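Local coordinates for adenylation domain (Streptomyces sp., PDB 5N9X), which is an adenylation domain of the ANL superfamily of AMP-binding enzymes, modelled here with adenosine-5'-triphosphate and threonine bound, at residues W203-S208 with W216-A221; A36-D41 with G225-V230. All coordinates share one frame; numbering follows the deposited sequence.

Contact 1 of 2, residues W203-S208 with W216-A221; sequences WLLFHS and WEIWGA
W203 and E217 carry most of this buried strand-to-helix packing, the first through an indole laid flat on the helix, the second through a carboxylate that reaches past the end of the strand. The tight part lies under W203. G220 CA sits over the six-membered ring of W203, 3.5 Å from its centroid and 10° off the ring normal, a CH-pi contact; having no side chain, G220 lets the helix backbone come close to the ring. The backbone of A221 continues over the same face, while the far edge of W203, led by CZ3, meets the face of the W216 pyrrole ring in a T-shaped stack, planes at 74°. Towards the strand's end the apolar packing thins to the L205 CD1 methyl against the I218 CG1 methylene (3.7 Å), and polar grip takes over. With CG beside its own backbone N (chi1 -73°) and the chain extended beyond it, E217 delivers both oxygens to the loop after the strand. E217 OE1 accepts H207 N at 3.1 Å through its syn lone pair; E217 OE2 accepts H207 ND1 at 2.7 Å, lying nearly in the imidazole plane but approached by it from well above the carboxylate plane. A weak bond from F206 N also ends on OE2. Two bonds to H207, one to each oxygen, restrict rotation of the carboxylate. The looser rim is F206, whose ring leads away from the helix and is partly exposed. H207, held by E217, meets the ring of F211, a threonine-pocket residue, at the first strand-to-helix connection of a beta-alpha-beta unit of the AMP-binding fold.

Contact 2 of 2, residues A36-D41 with G225-V230; sequences ALHIDD and GAELVV
H38 and E227 meet diagonally between two parallel beta strands, 37-39 and 227-230, in the centre of a four-stranded mixed sheet, H38 being level with V229. Their side chains cross obliquely, the imidazole and carboxylate planes 54° apart. CG of H38 stands anti to its backbone N (chi1 -163°), which turns the ring out from the sheet, and the extended E227 side chain reaches across to its ND1 edge. On the opposite face L37 and L228 lie side by side and point the same way, touching through their CD2 methyls at 3.9 Å; helix 213-222 packs on L228 there, and L49 of helix 46-62 on L37. Further along, I39 and V230 are again alongside one another, with I39 CG1 3.7 Å from V230 CB. Backbone bonds hold this register: A36 O accepts L228 N at 2.8 Å, while H38 uses both its polar backbone atoms, donating N to L228 O and receiving V230 N on its own O, each at 3.0 Å. Between them run CA-H...O contacts from L37 to L228 O and from V229 to H38 O. At the start of the strand A36 and L37 both face I44 of the antiparallel neighbour, a classic beta bulge. E227 OE1 also forms a long, weak ion pair with R202, which may help to stabilise the buried carboxylate's charge. E227 OE2 accepts a hydrogen bond from H38 ND1 at 2.6 Å, met on its syn side but somewhat out of the carboxylate plane, and the N-H...O angle is a bent 135°.

From the N terminus, the chain lays down strand 35-39, which pairs at once with strand 42-45 and gains its parallel partner, 227-230, only some 184 residues later. In between it builds helix 46-62 and the four-stranded parallel sheet, then reaches strand 202-205, where contact 1 closes a short loop with helix 213-222. The chain then turns directly into strand 227-230, and contact 2 closes the long loop, so that contact 1 is nested inside it. Strand 227-230 lies between strands 35-39 and 202-205, and the backbone pairs W203 with E227 and W203 with V229 probably hydrogen-bond, joining the two contacts, whose centres are about 10 Å apart, into one sheet backed by helix 213-222.

Contact 1 of 2, residues W203-S208 with W216-A221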
loop_
_atom_site.group_PDB
_atom_site.type_symbol
_atom_site.label_atom_id
_atom_site.label_comp_id
_atom_site.label_asym_id
_atom_site.label_seq_id
_atom_site.Cartn_x
_atom_site.Cartn_y
_atom_site.Cartn_z
ATOM N N TRP A 203 -12.828 -10.934 1.898
ATOM C CA TRP A 203 -11.751 -10.024 1.546
ATOM C C TRP A 203 -10.629 -10.839 0.901
ATOM O O TRP A 203 -10.357 -11.968 1.310
ATOM C CB TRP A 203 -11.241 -9.285 2.779
ATOM C CG TRP A 203 -12.186 -8.245 3.333
ATOM C CD1 TRP A 203 -13.424 -8.460 3.872
ATOM C CD2 TRP A 203 -11.942 -6.843 3.446
ATOM N NE1 TRP A 203 -13.966 -7.282 4.292
ATOM C CE2 TRP A 203 -13.086 -6.267 4.038
ATOM C CE3 TRP A 203 -10.871 -6.017 3.099
ATOM C CZ2 TRP A 203 -13.193 -4.893 4.289
ATOM C CZ3 TRP A 203 -10.967 -4.673 3.355
ATOM C CH2 TRP A 203 -12.126 -4.115 3.945
ATOM N N LEU A 204 -9.987 -10.282 -0.116
ATOM C CA LEU A 204 -8.882 -10.979 -0.746
ATOM C C LEU A 204 -7.589 -10.459 -0.149
ATOM O O LEU A 204 -7.394 -9.258 -0.113
ATOM C CB LEU A 204 -8.914 -10.773 -2.269
ATOM C CG LEU A 204 -7.864 -11.514 -3.101
ATOM C CD1 LEU A 204 -8.051 -13.016 -2.929
ATOM C CD2 LEU A 204 -7.952 -11.122 -4.569
ATOM N N LEU A 205 -6.717 -11.328 0.350
ATOM C CA LEU A 205 -5.376 -10.871 0.723
ATOM C C LEU A 205 -4.484 -10.907 -0.538
ATOM O O LEU A 205 -3.789 -11.887 -0.826
ATOM C CB LEU A 205 -4.786 -11.702 1.870
ATOM C CG LEU A 205 -3.359 -11.297 2.288
ATOM C CD1 LEU A 205 -3.414 -10.028 3.077
ATOM C CD2 LEU A 205 -2.696 -12.375 3.145
ATOM N N PHE A 206 -4.551 -9.826 -1.306
ATOM C CA PHE A 206 -3.789 -9.720 -2.532
ATOM C C PHE A 206 -2.350 -9.212 -2.296
ATOM O O PHE A 206 -1.447 -9.520 -3.072
ATOM C CB PHE A 206 -4.547 -8.814 -3.521
ATOM C CG PHE A 206 -3.905 -8.713 -4.879
ATOM C CD1 PHE A 206 -2.898 -7.783 -5.121
ATOM C CD2 PHE A 206 -4.277 -9.567 -5.906
ATOM C CE1 PHE A 206 -2.297 -7.692 -6.366
ATOM C CE2 PHE A 206 -3.676 -9.480 -7.158
ATOM C CZ PHE A 206 -2.689 -8.543 -7.383
ATOM N N HIS A 207 -2.132 -8.465 -1.219
ATOM C CA HIS A 207 -0.877 -7.725 -1.072
ATOM C C HIS A 207 0.121 -8.289 -0.045
ATOM O O HIS A 207 -0.253 -8.988 0.892
ATOM C CB HIS A 207 -1.180 -6.254 -0.729
ATOM C CG HIS A 207 -1.884 -5.512 -1.821
ATOM N ND1 HIS A 207 -3.260 -5.424 -1.907
ATOM C CD2 HIS A 207 -1.400 -4.843 -2.889
ATOM C CE1 HIS A 207 -3.586 -4.708 -2.967
ATOM N NE2 HIS A 207 -2.477 -4.338 -3.578
ATOM N N SER A 208 1.397 -7.969 -0.247
ATOM C CA SER A 208 2.469 -8.456 0.615
ATOM C C SER A 208 2.249 -8.057 2.056
ATOM O O SER A 208 1.751 -6.967 2.330
ATOM C CB SER A 208 3.819 -7.926 0.149
ATOM O OG SER A 208 4.773 -8.076 1.173
ATOM N N TRP A 216 -5.124 -3.295 5.861
ATOM C CA TRP A 216 -6.497 -3.015 5.531
ATOM C C TRP A 216 -7.207 -4.302 5.146
ATOM O O TRP A 216 -8.328 -4.561 5.569
ATOM C CB TRP A 216 -6.525 -1.987 4.418
ATOM C CG TRP A 216 -7.793 -1.755 3.726
ATOM C CD1 TRP A 216 -8.084 -2.111 2.457
ATOM C CD2 TRP A 216 -8.941 -1.051 4.226
ATOM N NE1 TRP A 216 -9.346 -1.692 2.122
ATOM C CE2 TRP A 216 -9.896 -1.030 3.189
ATOM C CE3 TRP A 216 -9.256 -0.438 5.450
ATOM C CZ2 TRP A 216 -11.167 -0.420 3.339
ATOM C CZ3 TRP A 216 -10.511 0.158 5.598
ATOM C CH2 TRP A 216 -11.451 0.161 4.547
ATOM N N GLU A 217 -6.524 -5.107 4.347
ATOM C CA GLU A 217 -7.111 -6.326 3.842
ATOM C C GLU A 217 -7.352 -7.316 4.989
ATOM O O GLU A 217 -8.459 -7.810 5.160
ATOM C CB GLU A 217 -6.221 -6.949 2.750
ATOM C CG GLU A 217 -6.240 -6.195 1.420
ATOM C CD GLU A 217 -5.252 -6.760 0.377
ATOM O OE1 GLU A 217 -4.221 -7.359 0.759
ATOM O OE2 GLU A 217 -5.506 -6.592 -0.835
ATOM N N ILE A 218 -6.318 -7.597 5.765
ATOM C CA ILE A 218 -6.425 -8.549 6.875
ATOM C C ILE A 218 -7.472 -8.134 7.917
ATOM O O ILE A 218 -8.362 -8.924 8.291
ATOM C CB ILE A 218 -5.056 -8.722 7.602
ATOM C CG1 ILE A 218 -4.049 -9.469 6.721
ATOM C CG2 ILE A 218 -5.235 -9.390 8.955
ATOM C CD1 ILE A 218 -2.547 -9.076 6.991
ATOM N N TRP A 219 -7.366 -6.879 8.374
ATOM C CA TRP A 219 -8.205 -6.411 9.459
ATOM C C TRP A 219 -9.591 -6.002 8.980
ATOM O O TRP A 219 -10.546 -6.035 9.756
ATOM C CB TRP A 219 -7.488 -5.287 10.199
ATOM C CG TRP A 219 -6.423 -5.911 11.006
ATOM C CD1 TRP A 219 -5.071 -5.875 10.770
ATOM C CD2 TRP A 219 -6.607 -6.759 12.140
ATOM N NE1 TRP A 219 -4.413 -6.618 11.703
ATOM C CE2 TRP A 219 -5.324 -7.170 12.563
ATOM C CE3 TRP A 219 -7.731 -7.204 12.847
ATOM C CZ2 TRP A 219 -5.134 -8.017 13.669
ATOM C CZ3 TRP A 219 -7.544 -8.030 13.944
ATOM C CH2 TRP A 219 -6.260 -8.429 14.346
ATOM N N GLY A 220 -9.711 -5.645 7.712
ATOM C CA GLY A 220 -11.019 -5.508 7.093
ATOM C C GLY A 220 -11.844 -6.756 7.390
ATOM O O GLY A 220 -12.971 -6.674 7.883
ATOM N N ALA A 221 -11.237 -7.912 7.134
ATOM C CA ALA A 221 -11.867 -9.206 7.362
ATOM C C ALA A 221 -11.984 -9.601 8.830
ATOM O O ALA A 221 -13.070 -9.907 9.319
ATOM C CB ALA A 221 -11.104 -10.279 6.614
#

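Contact 2 of 2, residues A36-D41 with G225-V230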
loop_
_atom_site.group_PDB
_atom_site.type_symbol
_atom_site.label_atom_id
_atom_site.label_comp_id
_atom_site.label_asym_id
_atom_site.label_seq_id
_atom_site.Cartn_x
_atom_site.Cartn_y
_atom_site.Cartn_z
ATOM N N ALA A 36 -12.424 -17.670 9.394
ATOM C CA ALA A 36 -11.541 -16.521 9.408
ATOM C C ALA A 36 -10.593 -16.553 8.194
ATOM O O ALA A 36 -10.395 -15.537 7.515
ATOM C CB ALA A 36 -10.756 -16.474 10.712
ATOM N N LEU A 37 -10.004 -17.720 7.932
ATOM C CA LEU A 37 -9.055 -17.857 6.836
ATOM C C LEU A 37 -9.509 -18.922 5.866
ATOM O O LEU A 37 -9.977 -19.990 6.278
ATOM C CB LEU A 37 -7.649 -18.195 7.352
ATOM C CG LEU A 37 -7.015 -17.310 8.433
ATOM C CD1 LEU A 37 -5.648 -17.846 8.792
ATOM C CD2 LEU A 37 -6.918 -15.843 8.005
ATOM N N HIS A 38 -9.359 -18.615 4.579
ATOM C CA HIS A 38 -9.663 -19.544 3.495
ATOM C C HIS A 38 -8.459 -19.639 2.562
ATOM O O HIS A 38 -8.179 -18.709 1.806
ATOM C CB HIS A 38 -10.896 -19.078 2.721
ATOM C CG HIS A 38 -11.526 -20.143 1.873
ATOM N ND1 HIS A 38 -12.724 -19.947 1.218
ATOM C CD2 HIS A 38 -11.145 -21.408 1.597
ATOM C CE1 HIS A 38 -13.042 -21.046 0.557
ATOM N NE2 HIS A 38 -12.105 -21.948 0.768
ATOM N N ILE A 39 -7.747 -20.759 2.623
ATOM C CA ILE A 39 -6.545 -20.942 1.817
ATOM C C ILE A 39 -6.736 -22.166 0.925
ATOM O O ILE A 39 -6.630 -23.317 1.371
ATOM C CB ILE A 39 -5.280 -21.084 2.703
ATOM C CG1 ILE A 39 -5.231 -19.961 3.745
ATOM C CG2 ILE A 39 -4.006 -21.120 1.856
ATOM C CD1 ILE A 39 -5.795 -20.347 5.092
ATOM N N ASP A 40 -7.028 -21.886 -0.342
ATOM C CA ASP A 40 -7.537 -22.875 -1.295
ATOM C C ASP A 40 -8.789 -23.543 -0.701
ATOM O O ASP A 40 -9.801 -22.870 -0.517
ATOM C CB ASP A 40 -6.451 -23.898 -1.655
ATOM C CG ASP A 40 -5.338 -23.293 -2.505
ATOM O OD1 ASP A 40 -5.627 -22.390 -3.326
ATOM O OD2 ASP A 40 -4.167 -23.697 -2.325
ATOM N N ASP A 41 -8.720 -24.840 -0.390
ATOM C CA ASP A 41 -9.850 -25.557 0.224
ATOM C C ASP A 41 -9.776 -25.566 1.744
ATOM O O ASP A 41 -10.661 -26.089 2.418
ATOM C CB ASP A 41 -9.922 -27.014 -0.255
ATOM C CG ASP A 41 -10.095 -27.144 -1.758
ATOM O OD1 ASP A 41 -10.033 -26.113 -2.475
ATOM O OD2 ASP A 41 -10.292 -28.301 -2.210
ATOM N N GLY A 225 -15.684 -10.374 11.404
ATOM C CA GLY A 225 -16.179 -11.739 11.302
ATOM C C GLY A 225 -16.177 -12.257 9.876
ATOM O O GLY A 225 -16.536 -13.416 9.619
ATOM N N ALA A 226 -15.775 -11.391 8.947
ATOM C CA ALA A 226 -15.741 -11.738 7.536
ATOM C C ALA A 226 -14.641 -12.758 7.262
ATOM O O ALA A 226 -13.821 -13.073 8.124
ATOM C CB ALA A 226 -15.531 -10.489 6.673
ATOM N N GLU A 227 -14.616 -13.254 6.043
ATOM C CA GLU A 227 -13.629 -14.231 5.627
ATOM C C GLU A 227 -12.434 -13.581 4.924
ATOM O O GLU A 227 -12.616 -12.665 4.112
ATOM C CB GLU A 227 -14.294 -15.241 4.696
ATOM C CG GLU A 227 -13.503 -16.469 4.413
ATOM C CD GLU A 227 -14.246 -17.381 3.467
ATOM O OE1 GLU A 227 -15.465 -17.579 3.657
ATOM O OE2 GLU A 227 -13.629 -17.842 2.495
ATOM N N LEU A 228 -11.226 -14.054 5.233
ATOM C CA LEU A 228 -10.015 -13.604 4.547
ATOM C C LEU A 228 -9.509 -14.693 3.585
ATOM O O LEU A 228 -8.995 -15.737 4.002
ATOM C CB LEU A 228 -8.919 -13.225 5.559
ATOM C CG LEU A 228 -7.596 -12.697 4.974
ATOM C CD1 LEU A 228 -7.800 -11.403 4.193
ATOM C CD2 LEU A 228 -6.528 -12.474 6.053
ATOM N N VAL A 229 -9.657 -14.449 2.295
ATOM C CA VAL A 229 -9.182 -15.384 1.290
ATOM C C VAL A 229 -7.693 -15.144 0.968
ATOM O O VAL A 229 -7.334 -14.098 0.435
ATOM C CB VAL A 229 -10.033 -15.273 0.029
ATOM C CG1 VAL A 229 -9.596 -16.290 -1.004
ATOM C CG2 VAL A 229 -11.498 -15.458 0.392
ATOM N N VAL A 230 -6.829 -16.097 1.302
ATOM C CA VAL A 230 -5.390 -15.883 1.127
ATOM C C VAL A 230 -4.979 -16.266 -0.279
ATOM O O VAL A 230 -5.226 -17.391 -0.694
ATOM C CB VAL A 230 -4.547 -16.695 2.134
ATOM C CG1 VAL A 230 -3.044 -16.567 1.819
ATOM C CG2 VAL A 230 -4.839 -16.248 3.551
#